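Local coordinates for putative PTS system, cellobiose-specific IIA component (Streptococcus mutans, PDB 3L8R), which probably acts as the IIA component of a cellobiose phosphotransferase system, relaying a phosphoryl group toward the incoming sugar, and assembles as a helical trimer, at residues Q72-T75 / D76-E80; I91-V94 / H95-H99. One frame throughout, in Å; residues are numbered along the deposited sequence.

How the interactions relate
Interaction 1 (72-80) lies near the C-terminal end of helix 53-82, and interaction 2 (91-99) forms the first turns of helix 91-118, the next helix along the chain. Their centres are about 14 Å apart, and both belong to the lactose/cellobiose IIA family region of an all-helical subunit. The two helices meet directly: NE2 of Gln74 packs 3.2 Å from CG of Gln97, and CD1 of Leu77 lies 3.6 Å from SD of Met93. Both contacts also reach a second subunit of the trimer. Interaction 2 carries the histidine predicted to be phosphorylated; Gln74 of interaction 1 packs on His95 of the second subunit, so this residue sits at a subunit boundary.

Interaction 1 of 2, residues Q72-T75 / D76-E80; sequences QAQT and DLLQE
Gln74 lays its CG against CD2 of Leu78, 3.9 Å away, one turn further along helix 53-82, in a segment predicted to be coiled coil. With CG anti to the backbone N (chi1 180°) and the chain extended beyond it, Gln74 also reaches Leu100 and Met101 of helix 91-118. A long, partly aliphatic side chain suits this place: its methylenes supply the non-polar contact with Leu78, and its length carries the amide to the neighbouring helix. Leu77 and Leu78 both pack on Ile91 of the second subunit, whereas Ala73, small enough for a close approach, meets Glu29 and Ile30 of helix 20-49.

The backbone is regular alpha helix. Leu78 N donates to Gln74 O at 3.0 Å in an almost straight bond (178°), and Asp76 N and Leu77 N reach the carbonyls of Gln72 and Ala73. Polar residues occupy the more open side. Thr75 and Gln79 run alongside each other, pointing the same way, while OG1 of Thr75 turns back to bond the carbonyl of His71, a common use of threonine within helices. Beside that hydroxyl, the methyl CG2 of Thr75 lies 3.7 Å from OE1 of Gln79.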
# COMPACT_ATOMS: atom_id res chain seq x y z
N GLN A 72 -11.75 2.09 11.74
CA GLN A 72 -12.09 2.24 13.15
C GLN A 72 -11.34 1.25 14.00
O GLN A 72 -10.78 1.60 15.05
CB GLN A 72 -13.59 2.04 13.38
CG GLN A 72 -14.06 2.46 14.76
CD GLN A 72 -13.89 3.99 15.01
OE1 GLN A 72 -13.01 4.41 15.78
NE2 GLN A 72 -14.70 4.80 14.34
N ALA A 73 -11.33 -0.00 13.56
CA ALA A 73 -10.67 -1.03 14.34
C ALA A 73 -9.17 -0.77 14.39
O ALA A 73 -8.57 -0.89 15.45
CB ALA A 73 -10.99 -2.38 13.82
N GLN A 74 -8.56 -0.39 13.27
CA GLN A 74 -7.16 0.06 13.33
C GLN A 74 -6.98 1.27 14.26
O GLN A 74 -6.01 1.34 15.04
CB GLN A 74 -6.54 0.33 11.95
CG GLN A 74 -5.10 0.78 12.05
CD GLN A 74 -4.43 0.93 10.71
OE1 GLN A 74 -4.47 1.99 10.08
NE2 GLN A 74 -3.84 -0.15 10.24
N THR A 75 -7.89 2.22 14.20
CA THR A 75 -7.74 3.39 15.06
C THR A 75 -7.80 3.02 16.56
O THR A 75 -7.06 3.61 17.38
CB THR A 75 -8.69 4.55 14.70
OG1 THR A 75 -8.56 4.84 13.31
CG2 THR A 75 -8.32 5.80 15.47
N ASP A 76 -8.64 2.04 16.90
CA ASP A 76 -8.81 1.65 18.30
C ASP A 76 -7.53 1.02 18.79
O ASP A 76 -7.09 1.28 19.92
CB ASP A 76 -9.96 0.64 18.49
CG ASP A 76 -11.34 1.23 18.21
OD1 ASP A 76 -11.49 2.48 18.12
OD2 ASP A 76 -12.29 0.42 18.06
N LEU A 77 -6.91 0.20 17.93
CA LEU A 77 -5.63 -0.42 18.25
C LEU A 77 -4.54 0.60 18.47
O LEU A 77 -3.85 0.56 19.50
CB LEU A 77 -5.21 -1.35 17.14
CG LEU A 77 -6.05 -2.60 17.02
CD1 LEU A 77 -5.43 -3.39 15.90
CD2 LEU A 77 -6.07 -3.38 18.32
N LEU A 78 -4.36 1.50 17.50
CA LEU A 78 -3.39 2.58 17.63
C LEU A 78 -3.62 3.36 18.93
O LEU A 78 -2.69 3.57 19.70
CB LEU A 78 -3.49 3.51 16.43
CG LEU A 78 -2.57 3.35 15.22
CD1 LEU A 78 -1.94 2.02 15.10
CD2 LEU A 78 -3.32 3.72 13.96
N GLN A 79 -4.87 3.74 19.17
CA GLN A 79 -5.23 4.57 20.33
C GLN A 79 -4.99 3.81 21.65
O GLN A 79 -4.53 4.39 22.64
CB GLN A 79 -6.68 5.09 20.19
CG GLN A 79 -6.98 6.42 20.87
CD GLN A 79 -7.33 7.58 19.89
OE1 GLN A 79 -7.93 7.37 18.83
NE2 GLN A 79 -6.97 8.80 20.29
N GLU A 80 -5.31 2.51 21.65
CA GLU A 80 -4.92 1.60 22.72
C GLU A 80 -3.42 1.59 22.92
O GLU A 80 -2.95 1.70 24.04
CB GLU A 80 -5.38 0.17 22.44
CG GLU A 80 -6.73 -0.22 23.01
CD GLU A 80 -6.75 -0.33 24.55
OE1 GLU A 80 -5.68 -0.53 25.18
OE2 GLU A 80 -7.86 -0.21 25.12

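Interaction 2 of 2, residues I91-V94 / H95-H99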
# COMPACT_ATOMS: atom_id res chain seq x y z
N ILE A 91 2.29 -11.37 12.35
CA ILE A 91 2.13 -11.22 10.91
C ILE A 91 0.69 -10.95 10.49
O ILE A 91 0.48 -10.16 9.61
CB ILE A 91 2.60 -12.41 10.05
CG1 ILE A 91 2.22 -13.76 10.67
CG2 ILE A 91 4.02 -12.27 9.71
CD1 ILE A 91 3.16 -14.22 11.82
N ILE A 92 -0.27 -11.63 11.11
CA ILE A 92 -1.65 -11.49 10.75
C ILE A 92 -2.07 -10.03 10.88
O ILE A 92 -2.77 -9.48 10.03
CB ILE A 92 -2.60 -12.47 11.53
CG1 ILE A 92 -3.97 -12.47 10.89
CG2 ILE A 92 -2.82 -12.07 13.01
CD1 ILE A 92 -4.02 -13.05 9.46
N MET A 93 -1.58 -9.39 11.92
CA MET A 93 -1.88 -7.97 12.06
C MET A 93 -1.21 -7.14 10.96
O MET A 93 -1.85 -6.28 10.35
CB MET A 93 -1.46 -7.44 13.43
CG MET A 93 -1.89 -6.02 13.59
SD MET A 93 -3.69 -5.88 13.88
CE MET A 93 -3.83 -6.80 15.44
N VAL A 94 0.08 -7.38 10.71
CA VAL A 94 0.78 -6.70 9.64
C VAL A 94 -0.03 -6.84 8.36
O VAL A 94 -0.17 -5.88 7.56
CB VAL A 94 2.17 -7.25 9.43
CG1 VAL A 94 2.93 -6.44 8.36
CG2 VAL A 94 2.96 -7.25 10.75
N HIS A 95 -0.60 -8.02 8.18
CA HIS A 95 -1.20 -8.36 6.91
C HIS A 95 -2.49 -7.62 6.80
O HIS A 95 -2.75 -7.04 5.77
CB HIS A 95 -1.47 -9.85 6.85
CG HIS A 95 -2.13 -10.29 5.58
ND1 HIS A 95 -1.59 -10.04 4.34
CD2 HIS A 95 -3.26 -11.00 5.37
CE1 HIS A 95 -2.38 -10.54 3.41
NE2 HIS A 95 -3.41 -11.13 4.00
N ALA A 96 -3.28 -7.66 7.88
CA ALA A 96 -4.50 -6.89 8.02
C ALA A 96 -4.29 -5.37 7.83
O ALA A 96 -5.00 -4.74 7.04
CB ALA A 96 -5.13 -7.20 9.37
N GLN A 97 -3.31 -4.79 8.53
CA GLN A 97 -2.96 -3.42 8.28
C GLN A 97 -2.58 -3.17 6.84
O GLN A 97 -2.92 -2.11 6.29
CB GLN A 97 -1.85 -2.97 9.21
CG GLN A 97 -2.25 -2.95 10.70
CD GLN A 97 -1.09 -2.53 11.59
OE1 GLN A 97 -0.49 -3.37 12.29
NE2 GLN A 97 -0.71 -1.25 11.52
N ASP A 98 -1.92 -4.13 6.18
CA ASP A 98 -1.52 -3.85 4.79
C ASP A 98 -2.80 -3.89 3.95
O ASP A 98 -2.92 -3.19 2.94
CB ASP A 98 -0.57 -4.92 4.21
CG ASP A 98 0.84 -4.87 4.76
OD1 ASP A 98 1.41 -3.78 5.16
OD2 ASP A 98 1.41 -6.00 4.80
N HIS A 99 -3.75 -4.73 4.32
CA HIS A 99 -4.96 -4.82 3.54
C HIS A 99 -5.75 -3.54 3.73
O HIS A 99 -6.22 -2.94 2.74
CB HIS A 99 -5.77 -6.04 3.96
CG HIS A 99 -6.38 -6.77 2.80
ND1 HIS A 99 -7.45 -6.25 2.08
CD2 HIS A 99 -6.05 -7.95 2.21
CE1 HIS A 99 -7.74 -7.08 1.09
NE2 HIS A 99 -6.91 -8.12 1.15
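This is a local, largely buried contact between successive turns at the start of helix 91-118, where the predicted active-site histidine, His95, and the predicted magnesium ligand, Asp98, lie three residues apart, less than one turn of helix. Four backbone bonds of the i to i+4 kind carry it, the straightest being Gln97 N to Met93 O at 2.8 Å (175°). His95 N bonds Ile91 O at 2.8 Å and has a second, weak bond to Ile92 O.

Side chains divide by face. On helix 20-49, the branched Ile92 packs against Ala27 and Ile31, and the small Ala96 against Ile30 and Ile31. On the face toward helix 53-82, CG of Met93 comes 3.3 Å from OE1 of Gln97, whose CG lies 3.4 Å from Met93 O.

Toward the trimer interface, Val94 and Asp98 lie side by side and point the same way, with CG1 of Val94 3.9 Å from OD2 of Asp98. The first torsion of Asp98 (chi1 -73°) turns its carboxylate back to the preceding turn, where OD2 of Asp98 comes 3.2 Å from O of Val94, two acceptors with no hydrogen bond between them. Val94 also packs on Gln97 of the third subunit. A trans first torsion (chi1 178°) carries the imidazole of His95 away from the preceding turn.

OD1 of Asp98 approaches OD1 of Asp98 in both other subunits. Such a gathering of acceptors and like charges would probably be unfavourable without a cation, and is consistent with the predicted site for one magnesium ion per trimer, shared by three aspartates.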